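Non-reducing end beta-L-arabinofuranosidase (Bacteroides thetaiotaomicron, PDB 5MQO) is a family GH127 glycoside hydrolase that probably acts as an aceric acidase on complex plant pectin. Local coordinates at residues 324-327 with 328-332; 352-356 with 357-361; 544-548 with 549-553; 606-610 with 611-615; 623-626 with 627-630. One frame throughout, in Å; residues are numbered along the deposited sequence.

Interaction 1: 324-327 with 328-332; sequences TSIW and NDIVT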
loop_
_atom_site.group_PDB
_atom_site.type_symbol
_atom_site.label_atom_id
_atom_site.label_comp_id
_atom_site.label_asym_id
_atom_site.label_seq_id
_atom_site.Cartn_x
_atom_site.Cartn_y
_atom_site.Cartn_z
ATOM N N THR A 324 -0.553 10.178 15.429
ATOM C CA THR A 324 -1.906 10.656 15.026
ATOM C C THR A 324 -1.950 12.063 14.409
ATOM O O THR A 324 -2.730 12.257 13.534
ATOM C CB THR A 324 -2.998 10.479 16.121
ATOM O OG1 THR A 324 -2.615 11.128 17.325
ATOM C CG2 THR A 324 -3.160 9.059 16.457
ATOM N N SER A 325 -1.123 13.022 14.782
ATOM C CA SER A 325 -1.130 14.283 14.000
ATOM C C SER A 325 -0.372 14.159 12.672
ATOM O O SER A 325 -0.685 14.868 11.726
ATOM C CB SER A 325 -0.719 15.555 14.793
ATOM O OG SER A 325 0.392 15.284 15.593
ATOM N N ILE A 326 0.611 13.267 12.606
ATOM C CA ILE A 326 1.328 13.005 11.349
ATOM C C ILE A 326 0.369 12.297 10.366
ATOM O O ILE A 326 0.322 12.639 9.181
ATOM C CB ILE A 326 2.626 12.173 11.579
ATOM C CG1 ILE A 326 3.604 12.972 12.405
ATOM C CG2 ILE A 326 3.332 11.830 10.267
ATOM C CD1 ILE A 326 4.841 12.198 12.813
ATOM N N TRP A 327 -0.379 11.311 10.859
ATOM C CA TRP A 327 -1.306 10.581 10.001
ATOM C C TRP A 327 -2.294 11.602 9.487
ATOM O O TRP A 327 -2.497 11.729 8.296
ATOM C CB TRP A 327 -2.018 9.441 10.750
ATOM C CG TRP A 327 -3.069 8.766 9.937
ATOM C CD1 TRP A 327 -2.894 7.742 9.064
ATOM C CD2 TRP A 327 -4.463 9.077 9.921
ATOM N NE1 TRP A 327 -4.101 7.397 8.482
ATOM C CE2 TRP A 327 -5.080 8.208 8.996
ATOM C CE3 TRP A 327 -5.260 10.015 10.597
ATOM C CZ2 TRP A 327 -6.477 8.247 8.737
ATOM C CZ3 TRP A 327 -6.652 10.056 10.333
ATOM C CH2 TRP A 327 -7.236 9.177 9.411
ATOM N N ASN A 328 -2.848 12.359 10.412
ATOM C CA ASN A 328 -3.781 13.408 10.109
ATOM C C ASN A 328 -3.271 14.392 9.056
ATOM O O ASN A 328 -3.997 14.736 8.149
ATOM C CB ASN A 328 -4.113 14.165 11.404
ATOM C CG ASN A 328 -5.346 15.018 11.274
ATOM O OD1 ASN A 328 -5.271 16.204 10.897
ATOM N ND2 ASN A 328 -6.511 14.408 11.566
ATOM N N ASP A 329 -2.026 14.835 9.194
ATOM C CA ASP A 329 -1.368 15.770 8.251
ATOM C C ASP A 329 -1.303 15.202 6.824
ATOM O O ASP A 329 -1.737 15.827 5.860
ATOM C CB ASP A 329 0.061 16.078 8.712
ATOM C CG ASP A 329 0.732 17.133 7.845
ATOM O OD1 ASP A 329 0.005 18.000 7.309
ATOM O OD2 ASP A 329 1.978 17.104 7.694
ATOM N N ILE A 330 -0.788 13.996 6.719
ATOM C CA ILE A 330 -0.765 13.285 5.480
ATOM C C ILE A 330 -2.150 13.211 4.821
ATOM O O ILE A 330 -2.327 13.571 3.658
ATOM C CB ILE A 330 -0.222 11.845 5.697
ATOM C CG1 ILE A 330 1.285 11.864 6.027
ATOM C CG2 ILE A 330 -0.449 10.994 4.461
ATOM C CD1 ILE A 330 1.778 10.645 6.772
ATOM N N VAL A 331 -3.130 12.729 5.560
ATOM C CA VAL A 331 -4.365 12.264 4.958
ATOM C C VAL A 331 -5.298 13.414 4.657
ATOM O O VAL A 331 -6.033 13.379 3.672
ATOM C CB VAL A 331 -5.030 11.200 5.871
ATOM C CG1 VAL A 331 -6.535 11.089 5.663
ATOM C CG2 VAL A 331 -4.350 9.858 5.644
ATOM N N THR A 332 -5.302 14.431 5.495
ATOM C CA THR A 332 -6.190 15.558 5.242
ATOM C C THR A 332 -5.486 16.701 4.442
ATOM O O THR A 332 -6.146 17.671 3.988
ATOM C CB THR A 332 -6.770 16.050 6.576
ATOM O OG1 THR A 332 -5.741 16.657 7.347
ATOM C CG2 THR A 332 -7.393 14.869 7.357
#
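W327 and V331 meet one turn apart on helix 317-333 of the catalytic domain, a local i to i+4 contact that I326 and I330 repeat one residue earlier. Four consecutive backbone bonds give the evidence for regular alpha-helix: N328 N to T324 O, D329 N to S325 O, I330 N to I326 O (3.0 Å, nearly straight at 178°) and V331 N to W327 O. The V331 methyl CG2 stands over one face of the indole, 4.0 Å from the centroid of the five-membered ring and 24° off its normal, as a CH-pi contact requires. It is displaced toward the rim, and CE2 of W327 lies 3.8 Å from that CG2. With CG anti to the backbone N (chi1 174°) and thereby beside the carbonyl carbon, the indole of W327 extends to the side where V331 follows one turn on. Between the isoleucines the touch is methyl to methyl, CG2 of I326 to CD1 of I330 at 4.0 Å. Farther on, N328 O is gripped twice: T332 N (3.0 Å) and T332 OG1 (2.7 Å) reach that oxygen from opposite faces of its carbonyl plane. The indole is held at its polar end too, since NE1 bonds to N392 OD1 of helix 382-399 and the ring stacks edge-to-face with Y404. Helix 402-416 covers W327 and V331 through L407, while helix 297-314 meets I326 and I330 through Y304. Helix 317-333 thus packs on three helices while N328 and T332 are exposed, consistent with the (alpha/alpha)6 barrel of this clan.

Interaction 2: 352-356 with 357-361; sequences GTCYE and PDSIQ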
loop_
_atom_site.group_PDB
_atom_site.type_symbol
_atom_site.label_atom_id
_atom_site.label_comp_id
_atom_site.label_asym_id
_atom_site.label_seq_id
_atom_site.Cartn_x
_atom_site.Cartn_y
_atom_site.Cartn_z
ATOM N N GLY A 352 8.636 29.085 2.115
ATOM C CA GLY A 352 8.071 30.433 2.192
ATOM C C GLY A 352 7.720 30.936 3.572
ATOM O O GLY A 352 7.025 31.925 3.681
ATOM N N THR A 353 8.203 30.262 4.619
ATOM C CA THR A 353 7.913 30.627 6.020
ATOM C C THR A 353 9.129 31.141 6.828
ATOM O O THR A 353 8.939 31.780 7.859
ATOM C CB THR A 353 7.355 29.418 6.805
ATOM O OG1 THR A 353 8.312 28.363 6.768
ATOM C CG2 THR A 353 6.055 28.912 6.231
ATOM N N CYS A 354 10.354 30.866 6.371
ATOM C CA CYS A 354 11.541 31.055 7.185
ATOM C C CYS A 354 12.458 32.191 6.690
ATOM O O CYS A 354 12.669 32.396 5.484
ATOM C CB CYS A 354 12.309 29.745 7.236
ATOM S SG CYS A 354 13.696 29.739 8.371
ATOM N N TYR A 355 13.031 32.895 7.664
ATOM C CA TYR A 355 13.864 34.075 7.438
ATOM C C TYR A 355 15.380 33.798 7.486
ATOM O O TYR A 355 16.119 34.577 6.916
ATOM C CB TYR A 355 13.492 35.186 8.439
ATOM C CG TYR A 355 12.128 35.821 8.198
ATOM C CD1 TYR A 355 10.963 35.276 8.766
ATOM C CD2 TYR A 355 12.002 36.980 7.401
ATOM C CE1 TYR A 355 9.729 35.863 8.556
ATOM C CE2 TYR A 355 10.765 37.575 7.184
ATOM C CZ TYR A 355 9.635 37.016 7.766
ATOM O OH TYR A 355 8.412 37.604 7.544
ATOM N N GLU A 356 15.852 32.739 8.162
ATOM C CA GLU A 356 17.257 32.290 8.005
ATOM C C GLU A 356 17.322 31.358 6.780
ATOM O O GLU A 356 16.744 30.260 6.799
ATOM C CB GLU A 356 17.786 31.546 9.240
ATOM C CG GLU A 356 17.585 32.232 10.596
ATOM C CD GLU A 356 17.699 31.253 11.791
ATOM O OE1 GLU A 356 17.181 30.102 11.736
ATOM O OE2 GLU A 356 18.302 31.643 12.818
ATOM N N PRO A 357 17.986 31.796 5.689
ATOM C CA PRO A 357 18.056 30.872 4.547
ATOM C C PRO A 357 18.913 29.618 4.788
ATOM O O PRO A 357 18.671 28.610 4.122
ATOM C CB PRO A 357 18.620 31.737 3.404
ATOM C CG PRO A 357 19.232 32.913 4.064
ATOM C CD PRO A 357 18.465 33.142 5.329
ATOM N N ASP A 358 19.868 29.667 5.730
ATOM C CA ASP A 358 20.671 28.476 6.118
ATOM C C ASP A 358 19.848 27.384 6.791
ATOM O O ASP A 358 20.258 26.223 6.789
ATOM C CB ASP A 358 21.834 28.867 7.029
ATOM C CG ASP A 358 22.828 29.784 6.332
ATOM O OD1 ASP A 358 22.510 30.325 5.246
ATOM O OD2 ASP A 358 23.930 29.978 6.868
ATOM N N SER A 359 18.701 27.765 7.367
ATOM C CA SER A 359 17.688 26.816 7.854
ATOM C C SER A 359 16.857 26.145 6.751
ATOM O O SER A 359 16.271 25.085 6.995
ATOM C CB SER A 359 16.729 27.502 8.833
ATOM O OG SER A 359 17.381 27.811 10.046
ATOM N N ILE A 360 16.778 26.763 5.568
ATOM C CA ILE A 360 16.005 26.229 4.438
ATOM C C ILE A 360 16.808 25.164 3.685
ATOM O O ILE A 360 17.840 25.452 3.096
ATOM C CB ILE A 360 15.560 27.344 3.479
ATOM C CG1 ILE A 360 14.718 28.370 4.243
ATOM C CG2 ILE A 360 14.761 26.766 2.307
ATOM C CD1 ILE A 360 14.480 29.649 3.483
ATOM N N GLN A 361 16.319 23.928 3.703
ATOM C CA GLN A 361 17.059 22.802 3.141
ATOM C C GLN A 361 16.421 22.316 1.857
ATOM O O GLN A 361 15.246 22.533 1.642
ATOM C CB GLN A 361 17.042 21.654 4.125
ATOM C CG GLN A 361 17.769 21.903 5.439
ATOM C CD GLN A 361 17.522 20.801 6.454
ATOM O OE1 GLN A 361 16.659 19.920 6.266
ATOM N NE2 GLN A 361 18.256 20.852 7.535
#
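E356 and S359 carry the polar part of this local contact and are joined twice. In the backbone, S359 N donates to E356 O at 3.2 Å, bent to 135° at the hydrogen and coming from well above the carbonyl plane. Between the side chains, S359 OG donates to E356 OE1 at 2.9 Å, meeting the carboxylate on its anti side and 35° out of its plane. The glutamate starts beside its own backbone N (chi1 -50°) and then runs extended, which carries OE1 over to the serine hydroxyl. An alanine in place of S359 would leave E356 OE1 without this donor and would probably set the carboxylate free to turn. The apolar part is C354 CB against I360 CG1 at 4.1 Å, with C354 SG also 3.8 Å from S359 CB. A further backbone bond, I360 N to P357 O at 3.0 Å, falls one residue after the first. Beyond the contact, S359 O receives R284 NH2, and Q361 bonds through its backbone to S349. Two successive i to i+3 bonds with helical backbone angles at 357-359 are the mark of overlapping beta turns, here in the surface loop linking strands 347-349 and 361-364.

Interaction 3: 544-548 with 549-553; sequences LTVNG and QPVSM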
loop_
_atom_site.group_PDB
_atom_site.type_symbol
_atom_site.label_atom_id
_atom_site.label_comp_id
_atom_site.label_asym_id
_atom_site.label_seq_id
_atom_site.Cartn_x
_atom_site.Cartn_y
_atom_site.Cartn_z
ATOM N N LEU A 544 -26.949 -5.742 5.770
ATOM C CA LEU A 544 -26.589 -7.125 6.101
ATOM C C LEU A 544 -27.780 -8.104 6.108
ATOM O O LEU A 544 -28.929 -7.727 6.372
ATOM C CB LEU A 544 -25.943 -7.160 7.476
ATOM C CG LEU A 544 -24.536 -6.572 7.566
ATOM C CD1 LEU A 544 -24.176 -6.373 9.030
ATOM C CD2 LEU A 544 -23.506 -7.462 6.886
ATOM N N THR A 545 -27.486 -9.368 5.814
ATOM C CA THR A 545 -28.428 -10.468 6.042
ATOM C C THR A 545 -27.668 -11.640 6.671
ATOM O O THR A 545 -26.454 -11.755 6.495
ATOM C CB THR A 545 -29.151 -10.904 4.746
ATOM O OG1 THR A 545 -28.220 -11.534 3.856
ATOM C CG2 THR A 545 -29.820 -9.706 4.056
ATOM N N VAL A 546 -28.372 -12.462 7.451
ATOM C CA VAL A 546 -27.811 -13.728 7.957
ATOM C C VAL A 546 -28.735 -14.905 7.639
ATOM O O VAL A 546 -29.855 -15.008 8.162
ATOM C CB VAL A 546 -27.497 -13.723 9.465
ATOM C CG1 VAL A 546 -26.607 -14.913 9.804
ATOM C CG2 VAL A 546 -26.818 -12.431 9.871
ATOM N N ASN A 547 -28.233 -15.790 6.781
ATOM C CA ASN A 547 -29.015 -16.825 6.125
ATOM C C ASN A 547 -30.276 -16.267 5.430
ATOM O O ASN A 547 -31.329 -16.897 5.454
ATOM C CB ASN A 547 -29.350 -17.945 7.115
ATOM C CG ASN A 547 -28.119 -18.705 7.594
ATOM O OD1 ASN A 547 -27.358 -19.246 6.786
ATOM N ND2 ASN A 547 -27.946 -18.791 8.918
ATOM N N GLY A 548 -30.153 -15.090 4.810
ATOM C CA GLY A 548 -31.282 -14.373 4.191
ATOM C C GLY A 548 -32.110 -13.432 5.069
ATOM O O GLY A 548 -32.983 -12.735 4.551
ATOM N N GLN A 549 -31.843 -13.392 6.378
ATOM C CA GLN A 549 -32.669 -12.657 7.350
ATOM C C GLN A 549 -31.993 -11.345 7.764
ATOM O O GLN A 549 -30.826 -11.376 8.165
ATOM C CB GLN A 549 -32.926 -13.553 8.557
ATOM C CG GLN A 549 -33.380 -14.967 8.162
ATOM C CD GLN A 549 -34.554 -14.988 7.144
ATOM O OE1 GLN A 549 -34.431 -15.486 5.999
ATOM N NE2 GLN A 549 -35.694 -14.433 7.561
ATOM N N PRO A 550 -32.694 -10.187 7.645
ATOM C CA PRO A 550 -31.985 -8.919 7.880
ATOM C C PRO A 550 -31.589 -8.663 9.338
ATOM O O PRO A 550 -32.380 -8.916 10.240
ATOM C CB PRO A 550 -32.997 -7.847 7.412
ATOM C CG PRO A 550 -33.974 -8.563 6.543
ATOM C CD PRO A 550 -34.066 -9.941 7.148
ATOM N N VAL A 551 -30.369 -8.162 9.537
ATOM C CA VAL A 551 -29.883 -7.682 10.827
ATOM C C VAL A 551 -30.084 -6.182 10.839
ATOM O O VAL A 551 -30.079 -5.559 9.784
ATOM C CB VAL A 551 -28.375 -7.973 10.993
ATOM C CG1 VAL A 551 -27.879 -7.612 12.399
ATOM C CG2 VAL A 551 -28.093 -9.434 10.675
ATOM N N SER A 552 -30.266 -5.597 12.018
ATOM C CA SER A 552 -30.225 -4.136 12.150
ATOM C C SER A 552 -28.777 -3.632 11.956
ATOM O O SER A 552 -27.838 -4.040 12.666
ATOM C CB SER A 552 -30.815 -3.673 13.487
ATOM O OG SER A 552 -30.497 -4.583 14.522
ATOM N N MET A 553 -28.623 -2.773 10.949
ATOM C CA MET A 553 -27.351 -2.136 10.622
ATOM C C MET A 553 -27.149 -0.934 11.546
ATOM O O MET A 553 -27.770 0.127 11.376
ATOM C CB MET A 553 -27.313 -1.705 9.140
ATOM C CG MET A 553 -26.211 -2.370 8.321
ATOM S SD MET A 553 -24.585 -1.597 8.541
ATOM C CE MET A 553 -24.829 0.047 7.849
#
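V546 and Q549 face each other as an antiparallel hydrogen-bonded pair. V546 N donates to Q549 O at 2.8 Å and 167°, a short and fairly straight bond; in return Q549 N reaches V546 O at 3.1 Å from well above the carbonyl plane. Q549 O also receives a CA-H...O contact from T545 CA at 3.3 Å, next to the non-hydrogen-bonded pair T545 and P550. Among side chains, V546 CG2 and V551 CG2 make a close methyl approach of 3.4 Å, and L544 CB lies 4.4 Å from V551 CB. Q549 bends at its second torsion (chi2 -50°) and folds back over the turn, with Q549 OE1 3.2 Å from G548 C. The four residues V546 to Q549 form a type I' beta turn, the classic closure of a two-residue beta hairpin, with Asn and Gly at its two central positions. Both take positive phi, and G548, at phi 87°, suits the second of them because a CB there would be jammed against the preceding carbonyl oxygen. N547 ND2 bonds to D571 OD1, tying the turn to the start of strand 572-577, whose E574 also pairs with T545 through the backbone. L544 and V546 turn their side chains against V563 of strand 559-565, while strand 549-550 forms an outer margin of the antiparallel sheet of the middle domain.

Interaction 4: 606-610 with 611-615; sequences YCLES and MDIAN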
loop_
_atom_site.group_PDB
_atom_site.type_symbol
_atom_site.label_atom_id
_atom_site.label_comp_id
_atom_site.label_asym_id
_atom_site.label_seq_id
_atom_site.Cartn_x
_atom_site.Cartn_y
_atom_site.Cartn_z
ATOM N N TYR A 606 -10.925 6.481 -10.725
ATOM C CA TYR A 606 -10.921 6.365 -12.169
ATOM C C TYR A 606 -10.119 7.501 -12.799
ATOM O O TYR A 606 -9.895 8.552 -12.184
ATOM C CB TYR A 606 -12.350 6.311 -12.719
ATOM C CG TYR A 606 -12.920 4.910 -12.718
ATOM C CD1 TYR A 606 -13.378 4.322 -11.535
ATOM C CD2 TYR A 606 -12.986 4.174 -13.881
ATOM C CE1 TYR A 606 -13.875 3.032 -11.515
ATOM C CE2 TYR A 606 -13.498 2.898 -13.887
ATOM C CZ TYR A 606 -13.944 2.324 -12.698
ATOM O OH TYR A 606 -14.442 1.044 -12.678
ATOM N N CYS A 607 -9.713 7.258 -14.044
ATOM C CA CYS A 607 -9.019 8.243 -14.872
ATOM C C CYS A 607 -9.502 8.174 -16.289
ATOM O O CYS A 607 -10.259 7.274 -16.637
ATOM C CB CYS A 607 -7.522 7.948 -14.872
ATOM S SG CYS A 607 -7.063 6.420 -15.706
ATOM N N LEU A 608 -9.033 9.128 -17.093
ATOM C CA LEU A 608 -9.288 9.206 -18.543
ATOM C C LEU A 608 -7.973 9.162 -19.323
ATOM O O LEU A 608 -7.075 9.952 -19.014
ATOM C CB LEU A 608 -10.025 10.510 -18.865
ATOM C CG LEU A 608 -10.284 10.877 -20.341
ATOM C CD1 LEU A 608 -11.077 9.804 -21.068
ATOM C CD2 LEU A 608 -11.024 12.206 -20.455
ATOM N N GLU A 609 -7.860 8.241 -20.302
ATOM C CA GLU A 609 -6.731 8.201 -21.280
ATOM C C GLU A 609 -7.176 8.684 -22.654
ATOM O O GLU A 609 -8.337 8.576 -22.979
ATOM C CB GLU A 609 -6.156 6.805 -21.451
ATOM C CG GLU A 609 -5.701 6.172 -20.176
ATOM C CD GLU A 609 -4.674 5.090 -20.383
ATOM O OE1 GLU A 609 -5.010 3.911 -20.200
ATOM O OE2 GLU A 609 -3.514 5.417 -20.695
ATOM N N SER A 610 -6.238 9.170 -23.462
ATOM C CA SER A 610 -6.569 9.841 -24.733
ATOM C C SER A 610 -7.186 8.901 -25.734
ATOM O O SER A 610 -8.051 9.322 -26.478
ATOM C CB SER A 610 -5.355 10.533 -25.366
ATOM O OG SER A 610 -4.164 9.751 -25.234
ATOM N N MET A 611 -6.782 7.631 -25.727
ATOM C CA MET A 611 -7.390 6.617 -26.607
ATOM C C MET A 611 -8.857 6.224 -26.291
ATOM O O MET A 611 -9.443 5.514 -27.085
ATOM C CB MET A 611 -6.486 5.364 -26.725
ATOM C CG MET A 611 -6.306 4.475 -25.491
ATOM S SD MET A 611 -5.065 5.046 -24.290
ATOM C CE MET A 611 -3.494 4.929 -25.163
ATOM N N ASP A 612 -9.432 6.649 -25.156
ATOM C CA ASP A 612 -10.856 6.413 -24.826
ATOM C C ASP A 612 -11.725 7.652 -25.086
ATOM O O ASP A 612 -12.812 7.751 -24.544
ATOM C CB ASP A 612 -11.061 6.052 -23.337
ATOM C CG ASP A 612 -10.433 4.724 -22.920
ATOM O OD1 ASP A 612 -10.539 3.741 -23.683
ATOM O OD2 ASP A 612 -9.869 4.679 -21.778
ATOM N N ILE A 613 -11.251 8.609 -25.867
ATOM C CA ILE A 613 -12.054 9.789 -26.222
ATOM C C ILE A 613 -12.476 9.574 -27.659
ATOM O O ILE A 613 -11.619 9.405 -28.531
ATOM C CB ILE A 613 -11.226 11.105 -26.135
ATOM C CG1 ILE A 613 -10.619 11.254 -24.719
ATOM C CG2 ILE A 613 -12.073 12.325 -26.545
ATOM C CD1 ILE A 613 -9.579 12.345 -24.590
ATOM N N ALA A 614 -13.775 9.591 -27.933
ATOM C CA ALA A 614 -14.226 9.424 -29.316
ATOM C C ALA A 614 -13.682 10.559 -30.204
ATOM O O ALA A 614 -13.572 11.697 -29.754
ATOM C CB ALA A 614 -15.752 9.352 -29.389
ATOM N N ASN A 615 -13.331 10.222 -31.448
ATOM C CA ASN A 615 -12.913 11.195 -32.509
ATOM C C ASN A 615 -11.575 11.876 -32.226
ATOM O O ASN A 615 -11.364 13.011 -32.661
ATOM C CB ASN A 615 -13.975 12.290 -32.794
ATOM C CG ASN A 615 -15.383 11.736 -32.946
ATOM O OD1 ASN A 615 -15.591 10.590 -33.393
ATOM N ND2 ASN A 615 -16.371 12.551 -32.566
#
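I613 packs back on the end of the strand that precedes it, and its side chain can be traced atom by atom. CB lies 3.7 Å from S610 O. CG1, set beside the residue's own backbone N (chi1 -56°), keeps close to the carbonyl oxygens of S610 and E609 and touches L608 CD1 at 4.0 Å; the leucine and isoleucine side chains are roughly perpendicular. At the tip, CD1 rests 3.9 Å from S610 CA. An alanine here would keep only CB and would probably open a gap beside L608 CD1 and I619, the loop residue against which both side chains also lie. The backbone turn that brings I613 round is built on two bonds in succession: D612 N to E609 O at 3.1 Å and 159°, and a weak one, I613 N to S610 O at 3.3 Å. Strand 604-609 of the C-terminal beta domain is therefore followed by a pair of overlapping i to i+3 turns, in which S610 and D612 keep backbone bonds to E689 and R675. On another flank M611 runs alongside E609 in the same direction. With CG between the backbone N and the carbonyl carbon and a bend at chi2, M611 brings its SD to 3.5 Å from E609 CB and 3.9 Å from E609 CD. The acids E609 and D612 come near each other, OE1 to OD2 at 5.2 Å, and R685 forms salt bridges with both, which would offset their mutual repulsion. S610 OG, close by, bonds to E689 N.

Interaction 5: 623-626 with 627-630; sequences LIPA and DIKL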
loop_
_atom_site.group_PDB
_atom_site.type_symbol
_atom_site.label_atom_id
_atom_site.label_comp_id
_atom_site.label_asym_id
_atom_site.label_seq_id
_atom_site.Cartn_x
_atom_site.Cartn_y
_atom_site.Cartn_z
ATOM N N LEU A 623 -14.845 18.302 -20.412
ATOM C CA LEU A 623 -15.461 18.739 -19.142
ATOM C C LEU A 623 -16.488 17.755 -18.651
ATOM O O LEU A 623 -17.320 17.275 -19.420
ATOM C CB LEU A 623 -16.224 20.040 -19.274
ATOM C CG LEU A 623 -15.767 21.080 -20.265
ATOM C CD1 LEU A 623 -16.819 22.200 -20.269
ATOM C CD2 LEU A 623 -14.367 21.564 -19.899
ATOM N N ILE A 624 -16.483 17.525 -17.355
ATOM C CA ILE A 624 -17.431 16.624 -16.746
ATOM C C ILE A 624 -18.560 17.468 -16.132
ATOM O O ILE A 624 -18.322 18.167 -15.155
ATOM C CB ILE A 624 -16.732 15.795 -15.663
ATOM C CG1 ILE A 624 -15.588 14.969 -16.264
ATOM C CG2 ILE A 624 -17.726 14.912 -14.938
ATOM C CD1 ILE A 624 -15.983 14.078 -17.440
ATOM N N PRO A 625 -19.790 17.416 -16.690
ATOM C CA PRO A 625 -20.869 18.078 -15.975
ATOM C C PRO A 625 -21.151 17.353 -14.678
ATOM O O PRO A 625 -21.014 16.124 -14.631
ATOM C CB PRO A 625 -22.062 17.967 -16.927
ATOM C CG PRO A 625 -21.743 16.863 -17.824
ATOM C CD PRO A 625 -20.266 16.771 -17.925
ATOM N N ALA A 626 -21.542 18.102 -13.643
ATOM C CA ALA A 626 -21.739 17.537 -12.267
ATOM C C ALA A 626 -22.794 16.442 -12.152
ATOM O O ALA A 626 -22.660 15.549 -11.330
ATOM C CB ALA A 626 -22.052 18.643 -11.276
ATOM N N ASP A 627 -23.826 16.544 -12.987
ATOM C CA ASP A 627 -24.908 15.574 -13.113
ATOM C C ASP A 627 -24.723 14.632 -14.297
ATOM O O ASP A 627 -25.704 14.101 -14.814
ATOM C CB ASP A 627 -26.263 16.315 -13.257
ATOM C CG ASP A 627 -26.473 16.974 -14.653
ATOM O OD1 ASP A 627 -25.545 17.042 -15.512
ATOM O OD2 ASP A 627 -27.606 17.442 -14.887
ATOM N N ILE A 628 -23.490 14.437 -14.761
ATOM C CA ILE A 628 -23.228 13.447 -15.811
ATOM C C ILE A 628 -23.744 12.087 -15.349
ATOM O O ILE A 628 -23.729 11.788 -14.150
ATOM C CB ILE A 628 -21.721 13.365 -16.177
ATOM C CG1 ILE A 628 -21.530 12.548 -17.468
ATOM C CG2 ILE A 628 -20.891 12.807 -15.014
ATOM C CD1 ILE A 628 -20.093 12.256 -17.824
ATOM N N LYS A 629 -24.239 11.291 -16.289
ATOM C CA LYS A 629 -24.610 9.905 -16.004
ATOM C C LYS A 629 -23.583 8.976 -16.634
ATOM O O LYS A 629 -23.473 8.892 -17.857
ATOM C CB LYS A 629 -26.063 9.595 -16.417
ATOM C CG LYS A 629 -27.029 9.826 -15.242
ATOM C CD LYS A 629 -28.468 10.117 -15.672
ATOM C CE LYS A 629 -29.138 11.199 -14.815
ATOM N NZ LYS A 629 -30.581 11.360 -15.179
ATOM N N LEU A 630 -22.817 8.322 -15.751
ATOM C CA LEU A 630 -21.733 7.412 -16.107
ATOM C C LEU A 630 -22.173 5.987 -15.878
ATOM O O LEU A 630 -22.652 5.644 -14.775
ATOM C CB LEU A 630 -20.483 7.701 -15.257
ATOM C CG LEU A 630 -19.704 8.951 -15.687
ATOM C CD1 LEU A 630 -18.726 9.397 -14.604
ATOM C CD2 LEU A 630 -18.979 8.734 -17.016
#
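I628 sets its CB against the ring of P625, 3.9 Å from CG, the two side chains crossing at a slant. Its methyl CG2 reaches further back and meets I624 CG2 at 3.8 Å. This follows from the first torsion: CG1 lies anti to the backbone N (chi1 -168°), leaving CG2 between N and the carbonyl carbon, on the side of the preceding strand. The same branch passes the turn carbonyl, with CG2 3.3 Å from P625 O. That oxygen accepts I628 N at 3.0 Å and 151°, the donor standing 60° out of the carbonyl plane, and this bond closes a type I beta turn from P625 to I628 with A626 and D627 at its central positions. D627 folds its carboxylate toward the proline, OD1 coming 3.9 Å from P625 CB. The turn ends strand 622-625, which lies against strand 690-697: I624 bonds through the backbone with P695 and A697, and its side chain reaches M694 and, on strand 596-601, V597. One backbone hydrogen bond and a few apolar touches thus make up the contact, which is consistent with a turn held mainly by its backbone bond and the proline and isoleucine surfaces, with no ion pair between the two segments.

How the interactions relate
Interaction 1 is purely helical and partly buried, its centre about 16 Å from the centre of the chain in the catalytic domain, where i to i+4 bonds and an aromatic face do the work. Interaction 2 belongs to the same domain but is a surface loop, joined by a hydroxyl-carboxylate bond. The other three close or leave beta strands. Interaction 3 is a hairpin of the middle domain, its centre about 59 Å from that of interaction 2 across the chain. Interactions 4 and 5 share the C-terminal sheet, with nearest atoms about 6 Å apart and strand 690-697 beside both; yet 4 is buried and carries charges matched by an arginine, whereas 5 is a surface turn whose side-chain touches are mostly apolar.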